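Local coordinates for protein TRAP dicarboxylate transporter, DctP subunit (Ochrobactrum anthropi, PDB 4P47) that probably binds an organic acid, perhaps a dicarboxylate, in the periplasm and delivers it to the membrane subunits of a TRAP transporter, at residues K40-M48 with Y270-Q278; K103-P111 with I312-T323. All blocks are in the same frame, centred on the assembly; numbering follows the deposited sequence.

Contacts 1 and 2 lie on opposite sides of the chain's centre, about 28 Å apart between their own centres, within one solute-binding protein of the periplasmic-binding-protein class. They share no helix or strand. Contact 1 packs the start of helix 43-58 against the middle of the long helix 254-288; it is partly buried, close-fitting through P43 and G47, and edged by an amide hydrogen bond and two bridging waters. Contact 2 is more buried and joins the 103-111 loop to the C-terminal region at 312-323. Its centre is aliphatic, with I319 prominent, and at its polar edge two glutamate carboxylates come very close together.

Contact 1: residues K40-M48 with Y270-Q278; sequences KGHPQVTGM and YQRKVSREQ
P43 enters helix 254-288 as a knob into a hole, its ring lodged among Q271, V274, S275 and Q278. The motif is a nearly antiparallel helix pair: segments 43-48 and 270-278 run at 153°, their axes 8.7 Å apart. Proline suits the first turn of helix 43-58, where a missing N-H costs no helical bond, while ND1 of the N-cap residue H42 accepts from Q44 N. The inner side is the tight one. P43 CB lies 3.8 Å from S275 CA, and one turn on, G47 CA approaches Q271 CG to 3.9 Å; a CB on G47 would run into that CG, so glycine suits this close approach. With CG anti to the backbone N (chi1 -172°), Q271 lays that carbon against P43 O; the bend at chi2 then turns the amide beside P43, where OE1 accepts from E148 N on strand 141-156. S275 OG is likewise bonded to E148.

Toward solvent the two helices are joined more by polar groups and water than by apolar packing. T46 and Y270 cross at about a right angle, with T46 CG2 3.3 Å from Y270 OH, and one water links that hydroxyl to T46 O. At the other end the Q278 amide lies close against the P43 ring. A second water donates to both Q278 OE1 and G41 O, and Q278 NE2 itself donates to G41 O at 3.0 Å, almost straight at 173° and in its own amide plane.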
ATOM      1  N   LYS A  40     -10.707  10.154 -10.019  1.00 15.03           N
ATOM      2  CA  LYS A  40     -11.890   9.373 -10.363  1.00 21.25           C
ATOM      3  C   LYS A  40     -11.509   8.273 -11.329  1.00 18.27           C
ATOM      4  O   LYS A  40     -10.768   8.501 -12.294  1.00 17.67           O
ATOM      5  CB  LYS A  40     -12.957  10.261 -11.018  1.00 25.35           C
ATOM      6  CG  LYS A  40     -14.051  10.766 -10.091  1.00 36.73           C
ATOM      7  CD  LYS A  40     -13.516  11.720  -9.036  1.00 42.36           C
ATOM      8  CE  LYS A  40     -14.394  12.952  -8.880  1.00 45.72           C
ATOM      9  NZ  LYS A  40     -14.668  13.261  -7.447  1.00 42.47           N
ATOM     10  N   GLY A  41     -12.029   7.078 -11.090  1.00 14.87           N
ATOM     11  CA  GLY A  41     -11.684   5.925 -11.889  1.00 19.48           C
ATOM     12  C   GLY A  41     -10.746   5.003 -11.150  1.00 16.03           C
ATOM     13  O   GLY A  41     -10.799   3.788 -11.323  1.00 18.24           O
ATOM     14  N   HIS A  42      -9.877   5.575 -10.320  1.00 14.97           N
ATOM     15  CA  HIS A  42      -8.915   4.780  -9.572  1.00 14.08           C
ATOM     16  C   HIS A  42      -9.654   4.098  -8.428  1.00 10.87           C
ATOM     17  O   HIS A  42     -10.553   4.688  -7.835  1.00 12.46           O
ATOM     18  CB  HIS A  42      -7.791   5.672  -9.023  1.00 13.24           C
ATOM     19  CG  HIS A  42      -6.659   4.913  -8.404  1.00 15.45           C
ATOM     20  ND1 HIS A  42      -6.725   4.386  -7.132  1.00 14.17           N
ATOM     21  CD2 HIS A  42      -5.435   4.585  -8.878  1.00 18.22           C
ATOM     22  CE1 HIS A  42      -5.598   3.767  -6.849  1.00 14.32           C
ATOM     23  NE2 HIS A  42      -4.794   3.875  -7.891  1.00 18.57           N
ATOM     24  N   PRO A  43      -9.273   2.865  -8.088  1.00 10.97           N
ATOM     25  CA  PRO A  43      -9.960   2.162  -6.994  1.00 10.73           C
ATOM     26  C   PRO A  43     -10.039   2.939  -5.662  1.00  9.37           C
ATOM     27  O   PRO A  43     -11.016   2.814  -4.922  1.00  9.69           O
ATOM     28  CB  PRO A  43      -9.150   0.868  -6.872  1.00  9.76           C
ATOM     29  CG  PRO A  43      -8.697   0.606  -8.291  1.00 11.46           C
ATOM     30  CD  PRO A  43      -8.345   1.971  -8.814  1.00 11.30           C
ATOM     31  N   GLN A  44      -8.995   3.674  -5.325  1.00  9.04           N
ATOM     32  CA  GLN A  44      -9.000   4.545  -4.160  1.00  8.82           C
ATOM     33  C   GLN A  44     -10.195   5.496  -4.177  1.00 10.08           C
ATOM     34  O   GLN A  44     -10.932   5.610  -3.192  1.00  8.55           O
ATOM     35  CB  GLN A  44      -7.709   5.339  -4.112  1.00  8.13           C
ATOM     36  CG  GLN A  44      -7.609   6.274  -2.931  1.00  9.90           C
ATOM     37  CD  GLN A  44      -6.421   7.187  -3.061  1.00  8.77           C
ATOM     38  OE1 GLN A  44      -6.385   8.054  -3.934  1.00  9.94           O
ATOM     39  NE2 GLN A  44      -5.438   7.002  -2.216  1.00 10.85           N
ATOM     40  N   VAL A  45     -10.395   6.193  -5.285  1.00  8.55           N
ATOM     41  CA  VAL A  45     -11.478   7.157  -5.356  1.00  9.73           C
ATOM     42  C   VAL A  45     -12.829   6.462  -5.456  1.00  9.44           C
ATOM     43  O   VAL A  45     -13.820   6.952  -4.919  1.00  9.32           O
ATOM     44  CB  VAL A  45     -11.249   8.173  -6.472  1.00 10.28           C
ATOM     45  CG1 VAL A  45     -12.392   9.156  -6.526  1.00 11.04           C
ATOM     46  CG2 VAL A  45      -9.933   8.887  -6.229  1.00 11.73           C
ATOM     47  N   THR A  46     -12.876   5.301  -6.086  1.00  9.44           N
ATOM     48  CA  THR A  46     -14.106   4.532  -6.100  1.00  9.87           C
ATOM     49  C   THR A  46     -14.495   4.167  -4.666  1.00 10.49           C
ATOM     50  O   THR A  46     -15.668   4.226  -4.306  1.00  9.91           O
ATOM     51  CB  THR A  46     -13.956   3.317  -7.019  1.00 11.79           C
ATOM     52  OG1 THR A  46     -13.651   3.802  -8.331  1.00 13.58           O
ATOM     53  CG2 THR A  46     -15.239   2.510  -7.073  1.00 12.15           C
ATOM     54  N   GLY A  47     -13.517   3.813  -3.850  1.00  8.04           N
ATOM     55  CA  GLY A  47     -13.781   3.553  -2.439  1.00  8.74           C
ATOM     56  C   GLY A  47     -14.256   4.800  -1.706  1.00  6.78           C
ATOM     57  O   GLY A  47     -15.178   4.744  -0.883  1.00  8.15           O
ATOM     58  N   MET A  48     -13.639   5.938  -1.996  1.00  7.11           N
ATOM     59  CA  MET A  48     -14.043   7.200  -1.379  1.00  8.02           C
ATOM     60  C   MET A  48     -15.487   7.560  -1.721  1.00  6.51           C
ATOM     61  O   MET A  48     -16.234   8.050  -0.880  1.00  7.11           O
ATOM     62  CB  MET A  48     -13.127   8.326  -1.841  1.00  8.28           C
ATOM     63  CG  MET A  48     -11.706   8.182  -1.310  1.00  7.67           C
ATOM     64  SD  MET A  48     -10.517   9.259  -2.127  1.00  8.49           S
ATOM     65  CE  MET A  48     -10.968  10.840  -1.396  1.00 11.71           C
ATOM     66  N   TYR A 270     -15.555  -3.284  -0.209  1.00  8.94           N
ATOM     67  CA  TYR A 270     -15.892  -2.949  -1.576  1.00  8.73           C
ATOM     68  C   TYR A 270     -14.666  -2.442  -2.343  1.00  8.23           C
ATOM     69  O   TYR A 270     -14.441  -2.827  -3.492  1.00 10.04           O
ATOM     70  CB  TYR A 270     -16.999  -1.878  -1.550  1.00  9.70           C
ATOM     71  CG  TYR A 270     -17.292  -1.177  -2.842  1.00 11.63           C
ATOM     72  CD1 TYR A 270     -18.114  -1.743  -3.806  1.00 14.99           C
ATOM     73  CD2 TYR A 270     -16.774   0.074  -3.082  1.00 14.63           C
ATOM     74  CE1 TYR A 270     -18.388  -1.068  -5.000  1.00 14.37           C
ATOM     75  CE2 TYR A 270     -17.038   0.743  -4.236  1.00 16.10           C
ATOM     76  CZ  TYR A 270     -17.833   0.183  -5.192  1.00 12.76           C
ATOM     77  OH  TYR A 270     -18.073   0.910  -6.342  1.00 20.00           O
ATOM     78  N   GLN A 271     -13.897  -1.560  -1.718  1.00  8.20           N
ATOM     79  CA  GLN A 271     -12.726  -0.956  -2.356  1.00  6.31           C
ATOM     80  C   GLN A 271     -11.710  -2.045  -2.734  1.00  8.28           C
ATOM     81  O   GLN A 271     -11.101  -2.017  -3.811  1.00  8.14           O
ATOM     82  CB  GLN A 271     -12.072   0.073  -1.423  1.00  9.34           C
ATOM     83  CG  GLN A 271     -10.963   0.883  -2.074  1.00  7.20           C
ATOM     84  CD  GLN A 271      -9.616   0.188  -2.091  1.00  8.50           C
ATOM     85  OE1 GLN A 271      -9.308  -0.627  -1.235  1.00  8.36           O
ATOM     86  NE2 GLN A 271      -8.791   0.534  -3.070  1.00  8.38           N
ATOM     87  N   ARG A 272     -11.514  -3.017  -1.855  1.00  7.24           N
ATOM     88  CA  ARG A 272     -10.549  -4.080  -2.091  1.00  7.32           C
ATOM     89  C   ARG A 272     -11.021  -4.932  -3.265  1.00  9.59           C
ATOM     90  O   ARG A 272     -10.218  -5.329  -4.107  1.00  8.82           O
ATOM     91  CB  ARG A 272     -10.390  -4.926  -0.830  1.00  9.85           C
ATOM     92  CG  ARG A 272      -9.570  -4.255   0.255  1.00  8.33           C
ATOM     93  CD  ARG A 272      -9.739  -4.993   1.553  1.00  8.39           C
ATOM     94  NE  ARG A 272      -8.834  -4.539   2.581  1.00  7.37           N
ATOM     95  CZ  ARG A 272      -8.869  -4.988   3.836  1.00  8.38           C
ATOM     96  NH1 ARG A 272      -9.841  -5.806   4.228  1.00  8.21           N
ATOM     97  NH2 ARG A 272      -7.974  -4.586   4.722  1.00  8.12           N
ATOM     98  N   LYS A 273     -12.317  -5.215  -3.352  1.00  8.81           N
ATOM     99  CA  LYS A 273     -12.829  -5.963  -4.496  1.00  8.92           C
ATOM    100  C   LYS A 273     -12.619  -5.211  -5.810  1.00 12.05           C
ATOM    101  O   LYS A 273     -12.207  -5.799  -6.820  1.00 10.64           O
ATOM    102  CB  LYS A 273     -14.311  -6.275  -4.323  1.00 15.98           C
ATOM    103  CG  LYS A 273     -14.575  -7.430  -3.403  1.00 17.57           C
ATOM    104  CD  LYS A 273     -16.067  -7.542  -3.118  1.00 24.98           C
ATOM    105  CE  LYS A 273     -16.900  -7.370  -4.388  1.00 33.42           C
ATOM    106  NZ  LYS A 273     -18.317  -7.047  -4.080  1.00 45.87           N
ATOM    107  N   VAL A 274     -12.893  -3.913  -5.815  1.00 10.58           N
ATOM    108  CA  VAL A 274     -12.716  -3.105  -7.004  1.00 11.10           C
ATOM    109  C   VAL A 274     -11.241  -3.080  -7.392  1.00  9.03           C
ATOM    110  O   VAL A 274     -10.880  -3.210  -8.570  1.00 10.07           O
ATOM    111  CB  VAL A 274     -13.235  -1.653  -6.792  1.00 11.57           C
ATOM    112  CG1 VAL A 274     -12.795  -0.739  -7.919  1.00 11.27           C
ATOM    113  CG2 VAL A 274     -14.753  -1.657  -6.660  1.00 12.60           C
ATOM    114  N   SER A 275     -10.388  -2.938  -6.396  1.00  8.89           N
ATOM    115  CA  SER A 275      -8.961  -2.900  -6.644  1.00  9.58           C
ATOM    116  C   SER A 275      -8.483  -4.190  -7.311  1.00  9.30           C
ATOM    117  O   SER A 275      -7.687  -4.187  -8.244  1.00  8.85           O
ATOM    118  CB  SER A 275      -8.242  -2.696  -5.322  1.00  9.36           C
ATOM    119  OG  SER A 275      -6.840  -2.637  -5.536  1.00 11.81           O
ATOM    120  N   ARG A 276      -8.948  -5.311  -6.805  1.00  9.17           N
ATOM    121  CA  ARG A 276      -8.481  -6.584  -7.311  1.00  9.51           C
ATOM    122  C   ARG A 276      -9.039  -6.897  -8.690  1.00 10.46           C
ATOM    123  O   ARG A 276      -8.343  -7.496  -9.519  1.00 10.52           O
ATOM    124  CB  ARG A 276      -8.774  -7.682  -6.281  1.00 10.59           C
ATOM    125  CG  ARG A 276      -7.850  -7.546  -5.073  1.00 10.22           C
ATOM    126  CD  ARG A 276      -8.379  -8.116  -3.740  1.00 10.33           C
ATOM    127  NE  ARG A 276      -7.577  -7.537  -2.659  1.00  9.74           N
ATOM    128  CZ  ARG A 276      -7.745  -7.745  -1.355  1.00  9.69           C
ATOM    129  NH1 ARG A 276      -8.693  -8.554  -0.913  1.00 11.71           N
ATOM    130  NH2 ARG A 276      -6.965  -7.146  -0.483  1.00 10.04           N
ATOM    131  N   GLU A 277     -10.267  -6.479  -8.976  1.00 10.19           N
ATOM    132  CA  GLU A 277     -10.809  -6.601 -10.325  1.00 11.70           C
ATOM    133  C   GLU A 277      -9.968  -5.780 -11.294  1.00  9.35           C
ATOM    134  O   GLU A 277      -9.629  -6.230 -12.399  1.00 11.56           O
ATOM    135  CB  GLU A 277     -12.257  -6.098 -10.345  1.00 14.78           C
ATOM    136  CG  GLU A 277     -13.246  -7.090  -9.766  1.00 28.26           C
ATOM    137  CD  GLU A 277     -14.588  -6.466  -9.393  1.00 36.15           C
ATOM    138  OE1 GLU A 277     -14.735  -5.229  -9.500  1.00 42.02           O
ATOM    139  OE2 GLU A 277     -15.497  -7.219  -8.981  1.00 44.19           O
ATOM    140  N   GLN A 278      -9.630  -4.561 -10.911  1.00  9.79           N
ATOM    141  CA  GLN A 278      -8.849  -3.700 -11.786  1.00  9.18           C
ATOM    142  C   GLN A 278      -7.449  -4.274 -11.990  1.00 10.94           C
ATOM    143  O   GLN A 278      -6.892  -4.175 -13.086  1.00 11.12           O
ATOM    144  CB  GLN A 278      -8.760  -2.261 -11.243  1.00 12.94           C
ATOM    145  CG  GLN A 278     -10.048  -1.463 -11.376  1.00 21.92           C
ATOM    146  CD  GLN A 278      -9.841   0.049 -11.363  1.00 28.96           C
ATOM    147  OE1 GLN A 278      -8.730   0.552 -11.556  1.00 31.27           O
ATOM    148  NE2 GLN A 278     -10.928   0.782 -11.134  1.00 31.36           N
TER
HETATM  149  O   HOH W   1      -8.457   2.728 -13.340  1.00 44.29           O
HETATM  150  O   HOH W   2     -18.222   3.696  -5.617  1.00 17.98           O

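Contact 2: residues K103-P111 with I312-T323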
ATOM      1  N   LYS A 103       6.833   5.345  14.364  1.00 12.32           N
ATOM      2  CA  LYS A 103       7.821   4.484  13.719  1.00 11.30           C
ATOM      3  C   LYS A 103       7.365   3.047  13.478  1.00 12.00           C
ATOM      4  O   LYS A 103       7.825   2.401  12.520  1.00 11.08           O
ATOM      5  CB  LYS A 103       9.107   4.465  14.550  1.00 17.85           C
ATOM      6  CG  LYS A 103      10.146   5.412  14.031  1.00 33.98           C
ATOM      7  CD  LYS A 103      10.702   4.936  12.694  1.00 33.01           C
ATOM      8  CE  LYS A 103      11.281   6.096  11.917  1.00 40.44           C
ATOM      9  NZ  LYS A 103      12.045   7.034  12.790  1.00 44.77           N
ATOM     10  N   ALA A 104       6.478   2.547  14.328  1.00  9.55           N
ATOM     11  CA  ALA A 104       5.993   1.188  14.180  1.00 10.06           C
ATOM     12  C   ALA A 104       5.368   0.968  12.797  1.00  7.86           C
ATOM     13  O   ALA A 104       5.387  -0.165  12.320  1.00  9.91           O
ATOM     14  CB  ALA A 104       5.011   0.845  15.295  1.00 11.92           C
ATOM     15  N   PHE A 105       4.809   2.014  12.191  1.00  8.30           N
ATOM     16  CA  PHE A 105       4.202   1.861  10.873  1.00  6.70           C
ATOM     17  C   PHE A 105       5.212   1.468   9.792  1.00  8.18           C
ATOM     18  O   PHE A 105       4.802   1.004   8.728  1.00  7.68           O
ATOM     19  CB  PHE A 105       3.432   3.111  10.473  1.00  8.08           C
ATOM     20  CG  PHE A 105       2.028   3.137  10.993  1.00  7.78           C
ATOM     21  CD1 PHE A 105       1.745   3.648  12.255  1.00  9.11           C
ATOM     22  CD2 PHE A 105       0.995   2.641  10.241  1.00 10.18           C
ATOM     23  CE1 PHE A 105       0.447   3.664  12.741  1.00  8.67           C
ATOM     24  CE2 PHE A 105      -0.311   2.660  10.738  1.00  9.13           C
ATOM     25  CZ  PHE A 105      -0.572   3.177  11.992  1.00  9.53           C
ATOM     26  N   GLU A 106       6.511   1.605  10.029  1.00  7.78           N
ATOM     27  CA  GLU A 106       7.497   1.098   9.078  1.00  7.00           C
ATOM     28  C   GLU A 106       7.356  -0.392   8.869  1.00  8.67           C
ATOM     29  O   GLU A 106       7.769  -0.918   7.826  1.00  8.55           O
ATOM     30  CB  GLU A 106       8.896   1.458   9.561  1.00  9.52           C
ATOM     31  CG  GLU A 106      10.032   1.073   8.654  1.00 10.30           C
ATOM     32  CD  GLU A 106      11.345   1.627   9.150  1.00 13.43           C
ATOM     33  OE1 GLU A 106      11.824   1.154  10.212  1.00 14.30           O
ATOM     34  OE2 GLU A 106      11.884   2.529   8.496  1.00 19.12           O
ATOM     35  N   ALA A 107       6.720  -1.076   9.815  1.00  7.60           N
ATOM     36  CA  ALA A 107       6.507  -2.508   9.663  1.00  8.51           C
ATOM     37  C   ALA A 107       5.736  -2.839   8.370  1.00  8.79           C
ATOM     38  O   ALA A 107       5.947  -3.896   7.779  1.00  8.37           O
ATOM     39  CB  ALA A 107       5.779  -3.107  10.889  1.00  8.57           C
ATOM     40  N   VAL A 108       4.831  -1.967   7.927  1.00  7.11           N
ATOM     41  CA  VAL A 108       4.032  -2.308   6.743  1.00  7.02           C
ATOM     42  C   VAL A 108       4.844  -2.255   5.459  1.00  6.78           C
ATOM     43  O   VAL A 108       4.410  -2.771   4.438  1.00  7.42           O
ATOM     44  CB  VAL A 108       2.762  -1.440   6.577  1.00  7.06           C
ATOM     45  CG1 VAL A 108       1.902  -1.472   7.840  1.00  8.92           C
ATOM     46  CG2 VAL A 108       3.070  -0.013   6.159  1.00  7.65           C
ATOM     47  N   ASP A 109       6.018  -1.645   5.505  1.00  6.52           N
ATOM     48  CA  ASP A 109       6.928  -1.617   4.365  1.00  7.09           C
ATOM     49  C   ASP A 109       7.921  -2.794   4.335  1.00  6.29           C
ATOM     50  O   ASP A 109       8.706  -2.905   3.401  1.00  6.92           O
ATOM     51  CB  ASP A 109       7.720  -0.311   4.362  1.00  8.07           C
ATOM     52  CG  ASP A 109       6.897   0.893   3.922  1.00  7.68           C
ATOM     53  OD1 ASP A 109       5.886   0.728   3.208  1.00 10.26           O
ATOM     54  OD2 ASP A 109       7.312   2.020   4.233  1.00 12.70           O
ATOM     55  N   LEU A 110       7.920  -3.664   5.340  1.00  7.02           N
ATOM     56  CA  LEU A 110       8.884  -4.767   5.361  1.00  8.07           C
ATOM     57  C   LEU A 110       8.623  -5.720   4.200  1.00  7.55           C
ATOM     58  O   LEU A 110       7.497  -5.884   3.758  1.00  9.29           O
ATOM     59  CB  LEU A 110       8.825  -5.512   6.715  1.00  8.20           C
ATOM     60  CG  LEU A 110       9.257  -4.690   7.936  1.00  9.82           C
ATOM     61  CD1 LEU A 110       8.937  -5.445   9.223  1.00 12.89           C
ATOM     62  CD2 LEU A 110      10.739  -4.309   7.900  1.00 13.84           C
ATOM     63  N   PRO A 111       9.687  -6.336   3.694  1.00  8.25           N
ATOM     64  CA  PRO A 111       9.509  -7.148   2.479  1.00  9.25           C
ATOM     65  C   PRO A 111       8.890  -8.535   2.603  1.00  9.66           C
ATOM     66  O   PRO A 111       9.030  -9.250   3.610  1.00 10.79           O
ATOM     67  CB  PRO A 111      10.928  -7.249   1.898  1.00 10.83           C
ATOM     68  CG  PRO A 111      11.849  -6.903   3.006  1.00 15.91           C
ATOM     69  CD  PRO A 111      11.092  -6.075   4.029  1.00 10.75           C
ATOM     70  N   ILE A 312      17.252  -6.903   6.714  1.00  9.59           N
ATOM     71  CA  ILE A 312      15.979  -6.340   7.149  1.00 10.58           C
ATOM     72  C   ILE A 312      15.829  -6.356   8.667  1.00 10.98           C
ATOM     73  O   ILE A 312      15.158  -5.507   9.221  1.00 11.02           O
ATOM     74  CB  ILE A 312      14.799  -7.088   6.459  1.00 12.13           C
ATOM     75  CG1 ILE A 312      14.901  -6.942   4.935  1.00 14.84           C
ATOM     76  CG2 ILE A 312      13.456  -6.593   6.988  1.00 13.25           C
ATOM     77  CD1 ILE A 312      14.989  -5.509   4.442  1.00 17.21           C
ATOM     78  N   ASP A 313      16.510  -7.291   9.346  1.00  9.70           N
ATOM     79  CA  ASP A 313      16.449  -7.366  10.802  1.00 12.68           C
ATOM     80  C   ASP A 313      16.936  -6.073  11.470  1.00 11.51           C
ATOM     81  O   ASP A 313      16.626  -5.819  12.631  1.00 13.06           O
ATOM     82  CB  ASP A 313      17.283  -8.550  11.332  1.00 12.41           C
ATOM     83  CG  ASP A 313      16.562  -9.893  11.211  1.00 16.36           C
ATOM     84  OD1 ASP A 313      15.318  -9.949  11.080  1.00 15.98           O
ATOM     85  OD2 ASP A 313      17.284 -10.915  11.245  1.00 19.08           O
ATOM     86  N   LYS A 314      17.686  -5.246  10.749  1.00 10.91           N
ATOM     87  CA  LYS A 314      18.217  -4.004  11.306  1.00 13.75           C
ATOM     88  C   LYS A 314      17.133  -2.991  11.665  1.00 14.59           C
ATOM     89  O   LYS A 314      17.367  -2.095  12.469  1.00 15.91           O
ATOM     90  CB  LYS A 314      19.189  -3.348  10.315  1.00 14.01           C
ATOM     91  CG  LYS A 314      18.517  -2.591   9.134  1.00 18.00           C
ATOM     92  CD  LYS A 314      19.527  -1.852   8.264  1.00 31.11           C
ATOM     93  CE  LYS A 314      20.512  -2.815   7.593  1.00 29.69           C
ATOM     94  NZ  LYS A 314      21.517  -2.116   6.722  1.00 24.39           N
ATOM     95  N   PHE A 315      15.960  -3.120  11.064  1.00 11.41           N
ATOM     96  CA  PHE A 315      14.857  -2.199  11.358  1.00 11.43           C
ATOM     97  C   PHE A 315      14.036  -2.583  12.583  1.00 11.54           C
ATOM     98  O   PHE A 315      13.176  -1.814  13.036  1.00 11.90           O
ATOM     99  CB  PHE A 315      13.928  -2.072  10.151  1.00 11.60           C
ATOM    100  CG  PHE A 315      14.630  -1.572   8.932  1.00 12.62           C
ATOM    101  CD1 PHE A 315      15.050  -0.256   8.860  1.00 12.39           C
ATOM    102  CD2 PHE A 315      14.922  -2.422   7.883  1.00 13.27           C
ATOM    103  CE1 PHE A 315      15.745   0.202   7.744  1.00 14.42           C
ATOM    104  CE2 PHE A 315      15.620  -1.961   6.762  1.00 13.92           C
ATOM    105  CZ  PHE A 315      16.022  -0.656   6.701  1.00 13.19           C
ATOM    106  N   THR A 316      14.277  -3.776  13.120  1.00 10.53           N
ATOM    107  CA  THR A 316      13.441  -4.271  14.202  1.00 10.38           C
ATOM    108  C   THR A 316      13.566  -3.396  15.443  1.00 11.84           C
ATOM    109  O   THR A 316      12.556  -3.159  16.126  1.00 12.94           O
ATOM    110  CB  THR A 316      13.766  -5.714  14.516  1.00 11.24           C
ATOM    111  OG1 THR A 316      13.356  -6.516  13.414  1.00 13.32           O
ATOM    112  CG2 THR A 316      13.079  -6.199  15.822  1.00 15.27           C
ATOM    113  N   ALA A 317      14.754  -2.873  15.730  1.00 11.66           N
ATOM    114  CA  ALA A 317      14.950  -2.115  16.967  1.00 16.56           C
ATOM    115  C   ALA A 317      14.083  -0.866  16.925  1.00 16.21           C
ATOM    116  O   ALA A 317      13.439  -0.536  17.912  1.00 19.35           O
ATOM    117  CB  ALA A 317      16.423  -1.757  17.163  1.00 18.83           C
ATOM    118  N   GLU A 318      14.013  -0.191  15.779  1.00 12.95           N
ATOM    119  CA  GLU A 318      13.259   1.071  15.747  1.00 13.88           C
ATOM    120  C   GLU A 318      11.756   0.846  15.604  1.00 13.49           C
ATOM    121  O   GLU A 318      10.962   1.596  16.163  1.00 15.79           O
ATOM    122  CB  GLU A 318      13.778   2.026  14.667  1.00 14.84           C
ATOM    123  CG  GLU A 318      13.511   1.571  13.252  1.00 14.85           C
ATOM    124  CD  GLU A 318      14.080   2.529  12.217  1.00 23.10           C
ATOM    125  OE1 GLU A 318      14.759   3.496  12.610  1.00 32.84           O
ATOM    126  OE2 GLU A 318      13.850   2.320  11.007  1.00 16.67           O
ATOM    127  N   ILE A 319      11.366  -0.205  14.891  1.00 11.44           N
ATOM    128  CA  ILE A 319       9.959  -0.583  14.800  1.00 13.40           C
ATOM    129  C   ILE A 319       9.452  -1.039  16.176  1.00 12.10           C
ATOM    130  O   ILE A 319       8.355  -0.662  16.611  1.00 14.88           O
ATOM    131  CB  ILE A 319       9.746  -1.703  13.752  1.00 11.98           C
ATOM    132  CG1 ILE A 319       9.982  -1.150  12.341  1.00 13.35           C
ATOM    133  CG2 ILE A 319       8.337  -2.264  13.862  1.00 14.15           C
ATOM    134  CD1 ILE A 319      10.102  -2.207  11.244  1.00 12.78           C
ATOM    135  N   GLY A 320      10.260  -1.856  16.841  1.00 13.03           N
ATOM    136  CA  GLY A 320       9.944  -2.402  18.148  1.00 13.51           C
ATOM    137  C   GLY A 320       9.705  -3.902  18.091  1.00 14.80           C
ATOM    138  O   GLY A 320       8.938  -4.389  17.253  1.00 13.81           O
ATOM    139  N   ALA A 321      10.350  -4.645  18.989  1.00 13.54           N
ATOM    140  CA  ALA A 321      10.137  -6.085  19.071  1.00 18.04           C
ATOM    141  C   ALA A 321       8.662  -6.445  19.242  1.00 18.48           C
ATOM    142  O   ALA A 321       8.187  -7.439  18.684  1.00 22.04           O
ATOM    143  CB  ALA A 321      10.965  -6.676  20.221  1.00 24.13           C
ATOM    144  N   GLU A 322       7.933  -5.651  20.019  1.00 16.29           N
ATOM    145  CA  GLU A 322       6.521  -5.925  20.252  1.00 16.33           C
ATOM    146  C   GLU A 322       5.771  -6.039  18.919  1.00 15.25           C
ATOM    147  O   GLU A 322       5.012  -6.974  18.673  1.00 19.77           O
ATOM    148  CB  GLU A 322       5.895  -4.818  21.118  1.00 18.41           C
ATOM    149  CG  GLU A 322       4.410  -5.014  21.444  1.00 28.86           C
ATOM    150  CD  GLU A 322       4.160  -5.957  22.615  1.00 39.98           C
ATOM    151  OE1 GLU A 322       5.065  -6.134  23.454  1.00 43.98           O
ATOM    152  OE2 GLU A 322       3.052  -6.528  22.696  1.00 42.96           O
ATOM    153  N   THR A 323       5.965  -5.048  18.081  1.00 14.30           N
ATOM    154  CA  THR A 323       5.301  -5.017  16.793  1.00 11.81           C
ATOM    155  C   THR A 323       5.831  -6.120  15.867  1.00 12.09           C
ATOM    156  O   THR A 323       5.050  -6.871  15.273  1.00 12.11           O
ATOM    157  CB  THR A 323       5.468  -3.642  16.151  1.00 12.71           C
ATOM    158  OG1 THR A 323       4.839  -2.641  16.966  1.00 17.48           O
ATOM    159  CG2 THR A 323       4.844  -3.589  14.787  1.00 13.01           C
TER
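I319 meets A107 and L110 at the apolar centre, where the C-terminal region of this periplasmic-binding-protein fold packs on a loop that opens with a 3-10 turn at 103-105. The i to i+3 bonds continue through L110, bringing A104, A107 and L110 to bear on segment 312-323. A107 is small enough to let the branched I319 come close, its CB 4.0 Å from I319 CG2. L110 and I319 reach toward each other tip to tip, while L110 CD2 slides past I312 CG2 at 3.7 Å. Farther along, P111 CG, at the outer corner of its puckered ring, meets I312 CG1 at 3.6 Å. On the other flank the methyl of T323, CG2, rests on A107 CB, leaving its hydroxyl beside A104 CB.

Outward from this core the chemistry turns polar. E106 holds CG anti to its N (chi1 -177°) and stays extended, which carries its carboxylate across I319 CG1 and leaves E106 OE1 3.8 Å from F315 CD1. F315 itself is backed by P178 and A182 of helix 178-186. E318 crosses E106 at about a right angle, the two carboxylate planes 34° apart. Only 2.5 Å separates E106 OE1 from E318 OE2, so one of the two acids probably carries a proton. Trading E106 for an alanine would probably leave the E318 carboxylate without its close mate and open a gap beside I319 CG1 and F315 CD1. At the solvent side K103 bends its chain over E318, placing K103 CD 4.2 Å from E318 CD, while K103 NZ stays 4.5 Å from E318 OE1, too far for a salt bridge but near enough for a mild attraction.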